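Local structure of Lin0012 protein (Listeria innocua, 3K17) at residues A22-A34 / S166-Q180. The protein probably phosphorylates phosphomevalonate at the expense of ATP, as a GHMP-family kinase of the mevalonate route to isopentenyl diphosphate. Residues are numbered along the deposited sequence; the frame is centred on the assembly and turned at random.
Sequences AVVESGHTAILTA and SCMYGGWIAYTTFDQ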
loop_
_atom_site.group_PDB
_atom_site.type_symbol
_atom_site.label_atom_id
_atom_site.label_comp_id
_atom_site.label_asym_id
_atom_site.label_seq_id
_atom_site.Cartn_x
_atom_site.Cartn_y
_atom_site.Cartn_z
ATOM N N ALA A 22 -40.009 -1.120 -2.043
ATOM C CA ALA A 22 -40.598 -0.345 -0.960
ATOM C C ALA A 22 -40.258 -1.014 0.369
ATOM O O ALA A 22 -40.058 -0.350 1.391
ATOM C CB ALA A 22 -42.113 -0.269 -1.135
ATOM N N VAL A 23 -40.177 -2.337 0.341
ATOM C CA VAL A 23 -39.895 -3.108 1.537
ATOM C C VAL A 23 -38.581 -2.733 2.228
ATOM O O VAL A 23 -38.412 -3.012 3.412
ATOM C CB VAL A 23 -39.924 -4.633 1.231
ATOM C CG1 VAL A 23 -38.713 -5.039 0.393
ATOM C CG2 VAL A 23 -39.987 -5.415 2.524
ATOM N N VAL A 24 -37.660 -2.090 1.513
ATOM C CA VAL A 24 -36.401 -1.704 2.144
ATOM C C VAL A 24 -36.675 -0.623 3.185
ATOM O O VAL A 24 -35.912 -0.455 4.129
ATOM C CB VAL A 24 -35.357 -1.174 1.116
ATOM C CG1 VAL A 24 -35.173 -2.185 -0.007
ATOM C CG2 VAL A 24 -35.795 0.169 0.555
ATOM N N GLU A 25 -37.777 0.101 3.015
ATOM C CA GLU A 25 -38.149 1.154 3.958
ATOM C C GLU A 25 -38.671 0.529 5.244
ATOM O O GLU A 25 -39.445 -0.431 5.210
ATOM C CB GLU A 25 -39.229 2.062 3.358
ATOM C CG GLU A 25 -38.826 2.792 2.071
ATOM C CD GLU A 25 -37.566 3.624 2.228
ATOM O OE1 GLU A 25 -37.266 4.054 3.362
ATOM O OE2 GLU A 25 -36.880 3.861 1.213
ATOM N N SER A 26 -38.248 1.080 6.379
ATOM C CA SER A 26 -38.662 0.577 7.679
ATOM C C SER A 26 -40.181 0.520 7.795
ATOM O O SER A 26 -40.887 1.364 7.257
ATOM C CB SER A 26 -38.100 1.468 8.792
ATOM O OG SER A 26 -36.681 1.519 8.738
ATOM N N GLY A 27 -40.681 -0.492 8.493
ATOM C CA GLY A 27 -42.117 -0.611 8.678
ATOM C C GLY A 27 -42.929 -0.956 7.445
ATOM O O GLY A 27 -44.148 -1.096 7.533
ATOM N N HIS A 28 -42.281 -1.082 6.291
ATOM C CA HIS A 28 -43.019 -1.431 5.086
ATOM C C HIS A 28 -43.142 -2.942 4.970
ATOM O O HIS A 28 -42.317 -3.694 5.506
ATOM C CB HIS A 28 -42.357 -0.824 3.850
ATOM C CG HIS A 28 -42.634 0.636 3.684
ATOM N ND1 HIS A 28 -42.229 1.581 4.603
ATOM C CD2 HIS A 28 -43.284 1.315 2.710
ATOM C CE1 HIS A 28 -42.615 2.779 4.199
ATOM N NE2 HIS A 28 -43.257 2.645 3.053
ATOM N N THR A 29 -44.171 -3.393 4.264
ATOM C CA THR A 29 -44.424 -4.819 4.157
ATOM C C THR A 29 -44.359 -5.442 2.766
ATOM O O THR A 29 -44.740 -4.827 1.765
ATOM C CB THR A 29 -45.809 -5.155 4.771
ATOM O OG1 THR A 29 -45.886 -4.609 6.093
ATOM C CG2 THR A 29 -46.012 -6.654 4.852
ATOM N N ALA A 30 -43.881 -6.681 2.723
ATOM C CA ALA A 30 -43.801 -7.431 1.478
ATOM C C ALA A 30 -44.320 -8.838 1.718
ATOM O O ALA A 30 -44.331 -9.322 2.853
ATOM C CB ALA A 30 -42.356 -7.491 0.966
ATOM N N ILE A 31 -44.756 -9.483 0.642
ATOM C CA ILE A 31 -45.246 -10.847 0.700
ATOM C C ILE A 31 -44.155 -11.708 0.053
ATOM O O ILE A 31 -43.588 -11.318 -0.960
ATOM C CB ILE A 31 -46.532 -11.025 -0.128
ATOM C CG1 ILE A 31 -47.640 -10.105 0.404
ATOM C CG2 ILE A 31 -46.965 -12.498 -0.097
ATOM C CD1 ILE A 31 -48.038 -10.389 1.840
ATOM N N LEU A 32 -43.849 -12.857 0.647
ATOM C CA LEU A 32 -42.844 -13.746 0.067
ATOM C C LEU A 32 -43.232 -15.187 0.274
ATOM O O LEU A 32 -43.980 -15.516 1.196
ATOM C CB LEU A 32 -41.463 -13.558 0.709
ATOM C CG LEU A 32 -40.713 -12.228 0.653
ATOM C CD1 LEU A 32 -40.806 -11.543 2.011
ATOM C CD2 LEU A 32 -39.235 -12.502 0.298
ATOM N N THR A 33 -42.730 -16.047 -0.599
ATOM C CA THR A 33 -42.961 -17.463 -0.449
ATOM C C THR A 33 -41.612 -18.153 -0.579
ATOM O O THR A 33 -40.755 -17.721 -1.357
ATOM C CB THR A 33 -43.915 -18.044 -1.521
ATOM O OG1 THR A 33 -44.049 -19.456 -1.300
ATOM C CG2 THR A 33 -43.361 -17.836 -2.927
ATOM N N ALA A 34 -41.414 -19.202 0.207
ATOM C CA ALA A 34 -40.188 -19.976 0.125
ATOM C C ALA A 34 -40.453 -20.949 -1.025
ATOM O O ALA A 34 -41.615 -21.218 -1.351
ATOM C CB ALA A 34 -39.949 -20.725 1.429
ATOM N N SER A 166 -38.064 -15.143 4.891
ATOM C CA SER A 166 -38.680 -16.187 4.094
ATOM C C SER A 166 -37.910 -17.498 4.168
ATOM O O SER A 166 -38.514 -18.559 4.312
ATOM C CB SER A 166 -38.810 -15.720 2.642
ATOM O OG SER A 166 -39.357 -16.744 1.834
ATOM N N CYS A 167 -36.579 -17.434 4.065
ATOM C CA CYS A 167 -35.756 -18.645 4.132
ATOM C C CYS A 167 -35.841 -19.301 5.516
ATOM O O CYS A 167 -35.871 -20.526 5.637
ATOM C CB CYS A 167 -34.295 -18.310 3.810
ATOM S SG CYS A 167 -34.062 -17.743 2.103
HETATM N N MSE A 168 -35.891 -18.472 6.550
HETATM C CA MSE A 168 -35.967 -18.951 7.931
HETATM C C MSE A 168 -37.330 -19.569 8.291
HETATM O O MSE A 168 -37.392 -20.652 8.872
HETATM C CB MSE A 168 -35.665 -17.787 8.878
HETATM C CG MSE A 168 -35.794 -18.091 10.361
HETATM SE SE MSE A 168 -34.405 -19.271 10.986
HETATM C CE MSE A 168 -32.953 -17.968 11.066
ATOM N N TYR A 169 -38.405 -18.878 7.926
ATOM C CA TYR A 169 -39.769 -19.309 8.249
ATOM C C TYR A 169 -40.426 -20.301 7.298
ATOM O O TYR A 169 -41.303 -21.061 7.709
ATOM C CB TYR A 169 -40.684 -18.082 8.390
ATOM C CG TYR A 169 -40.474 -17.314 9.671
ATOM C CD1 TYR A 169 -39.246 -16.719 9.956
ATOM C CD2 TYR A 169 -41.485 -17.231 10.628
ATOM C CE1 TYR A 169 -39.027 -16.068 11.167
ATOM C CE2 TYR A 169 -41.278 -16.582 11.839
ATOM C CZ TYR A 169 -40.051 -16.007 12.105
ATOM O OH TYR A 169 -39.833 -15.392 13.317
ATOM N N GLY A 170 -40.008 -20.306 6.035
ATOM C CA GLY A 170 -40.624 -21.209 5.076
ATOM C C GLY A 170 -42.041 -20.742 4.763
ATOM O O GLY A 170 -42.466 -19.672 5.206
ATOM N N GLY A 171 -42.771 -21.536 3.989
ATOM C CA GLY A 171 -44.133 -21.183 3.628
ATOM C C GLY A 171 -44.297 -19.805 3.018
ATOM O O GLY A 171 -43.387 -19.283 2.365
ATOM N N TRP A 172 -45.477 -19.223 3.229
ATOM C CA TRP A 172 -45.814 -17.901 2.729
ATOM C C TRP A 172 -45.857 -16.934 3.903
ATOM O O TRP A 172 -46.422 -17.257 4.953
ATOM C CB TRP A 172 -47.194 -17.918 2.052
ATOM C CG TRP A 172 -47.260 -18.707 0.773
ATOM C CD1 TRP A 172 -47.176 -20.065 0.636
ATOM C CD2 TRP A 172 -47.368 -18.177 -0.553
ATOM N NE1 TRP A 172 -47.216 -20.410 -0.693
ATOM C CE2 TRP A 172 -47.332 -19.270 -1.446
ATOM C CE3 TRP A 172 -47.484 -16.879 -1.075
ATOM C CZ2 TRP A 172 -47.407 -19.108 -2.834
ATOM C CZ3 TRP A 172 -47.559 -16.716 -2.458
ATOM C CH2 TRP A 172 -47.518 -17.827 -3.320
ATOM N N ILE A 173 -45.280 -15.747 3.731
ATOM C CA ILE A 173 -45.280 -14.765 4.809
ATOM C C ILE A 173 -45.497 -13.326 4.368
ATOM O O ILE A 173 -45.268 -12.954 3.211
ATOM C CB ILE A 173 -43.943 -14.756 5.597
ATOM C CG1 ILE A 173 -42.797 -14.352 4.663
ATOM C CG2 ILE A 173 -43.680 -16.121 6.218
ATOM C CD1 ILE A 173 -41.489 -13.998 5.378
ATOM N N ALA A 174 -45.943 -12.525 5.328
ATOM C CA ALA A 174 -46.113 -11.103 5.146
ATOM C C ALA A 174 -44.965 -10.614 6.025
ATOM O O ALA A 174 -44.966 -10.833 7.241
ATOM C CB ALA A 174 -47.444 -10.640 5.701
ATOM N N TYR A 175 -43.968 -9.987 5.412
ATOM C CA TYR A 175 -42.813 -9.499 6.160
ATOM C C TYR A 175 -42.826 -7.986 6.299
ATOM O O TYR A 175 -42.936 -7.266 5.303
ATOM C CB TYR A 175 -41.518 -9.911 5.453
ATOM C CG TYR A 175 -40.282 -9.328 6.100
ATOM C CD1 TYR A 175 -39.812 -9.822 7.312
ATOM C CD2 TYR A 175 -39.603 -8.252 5.519
ATOM C CE1 TYR A 175 -38.696 -9.264 7.938
ATOM C CE2 TYR A 175 -38.485 -7.686 6.140
ATOM C CZ TYR A 175 -38.037 -8.198 7.349
ATOM O OH TYR A 175 -36.934 -7.650 7.970
ATOM N N THR A 176 -42.709 -7.502 7.529
ATOM C CA THR A 176 -42.680 -6.069 7.771
ATOM C C THR A 176 -41.317 -5.687 8.334
ATOM O O THR A 176 -40.960 -6.044 9.460
ATOM C CB THR A 176 -43.787 -5.638 8.745
ATOM O OG1 THR A 176 -45.058 -6.003 8.198
ATOM C CG2 THR A 176 -43.743 -4.130 8.965
ATOM N N THR A 177 -40.573 -4.944 7.528
ATOM C CA THR A 177 -39.220 -4.514 7.847
ATOM C C THR A 177 -39.049 -3.799 9.178
ATOM O O THR A 177 -39.787 -2.870 9.499
ATOM C CB THR A 177 -38.680 -3.607 6.723
ATOM O OG1 THR A 177 -38.943 -4.224 5.454
ATOM C CG2 THR A 177 -37.173 -3.387 6.885
ATOM N N PHE A 178 -38.053 -4.239 9.942
ATOM C CA PHE A 178 -37.745 -3.647 11.235
ATOM C C PHE A 178 -37.187 -2.245 11.023
ATOM O O PHE A 178 -36.885 -1.854 9.895
ATOM C CB PHE A 178 -36.723 -4.521 11.971
ATOM C CG PHE A 178 -35.451 -4.757 11.190
ATOM C CD1 PHE A 178 -34.457 -3.785 11.135
ATOM C CD2 PHE A 178 -35.251 -5.955 10.514
ATOM C CE1 PHE A 178 -33.271 -4.007 10.415
ATOM C CE2 PHE A 178 -34.072 -6.186 9.790
ATOM C CZ PHE A 178 -33.085 -5.212 9.743
ATOM N N ASP A 179 -37.048 -1.491 12.108
ATOM C CA ASP A 179 -36.527 -0.131 12.029
ATOM C C ASP A 179 -35.029 -0.177 11.735
ATOM O O ASP A 179 -34.210 -0.330 12.639
ATOM C CB ASP A 179 -36.773 0.604 13.346
ATOM C CG ASP A 179 -36.532 2.095 13.229
ATOM O OD1 ASP A 179 -35.602 2.497 12.500
ATOM O OD2 ASP A 179 -37.270 2.863 13.880
ATOM N N GLN A 180 -34.697 -0.035 10.456
ATOM C CA GLN A 180 -33.323 -0.082 9.962
ATOM C C GLN A 180 -32.347 0.851 10.671
ATOM O O GLN A 180 -31.277 0.429 11.115
ATOM C CB GLN A 180 -33.318 0.231 8.466
ATOM C CG GLN A 180 -34.096 -0.767 7.615
ATOM C CD GLN A 180 -33.191 -1.772 6.921
ATOM O OE1 GLN A 180 -32.317 -2.360 7.541
ATOM N NE2 GLN A 180 -33.408 -1.973 5.628
#
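The amide NE2 of Q180 is shared by two carbonyls: it donates to V24 O at 3.3 Å, almost straight at 175° and directed at a lone pair in the carbonyl plane, and it also bonds G159 O. The two acceptors limit rotation of the carboxamide, and a bend at chi2 (-101°) turns it toward the end of the 3-10 segment 22-24. At the other end of the same residue, the backbone N donates to S26 OG at 3.1 Å, so the first residue of helix 180-187 holds the chain at V24 and S26. D179, the N-cap of that helix, uses OD1 to hold W182 N. The backbone carbonyl of T177 accepts from G27 N at 2.7 Å; positive phi lets G27 fit the type II turn from E25 to H28.

From here the two strands run as an antiparallel ladder. A30 with Y175 and L32 with I173 are hydrogen-bonded pairs, each with two N-H...O bonds, alternating with non-hydrogen-bonded pairs. Successive side chains alternate between the two faces of the pleated pair. On one, the T29 and T176 hydroxyls bond at 2.7 Å, I31 CD1 rests on A174 CB, and T33 sets its CB over the face of the W172 indole, 3.6 Å from the six-membered ring centroid in a CH-pi contact. T33 OG1 sits anti to the backbone N (chi1 179°), over the indole, and donates to A34 O; W172 NE1 instead bonds T351 OG1. On the other face, L32 CD1 packs against Y175 CB, and L32 CB against S166 CB.

The ladder ends where A34 N bonds G171 O, beyond helix 162-169. It exemplifies an antiparallel strand pair inside a mixed sheet, joining strand 29-35, itself paired with strand 7-18, to strand 172-176 in the GHMP kinase fold.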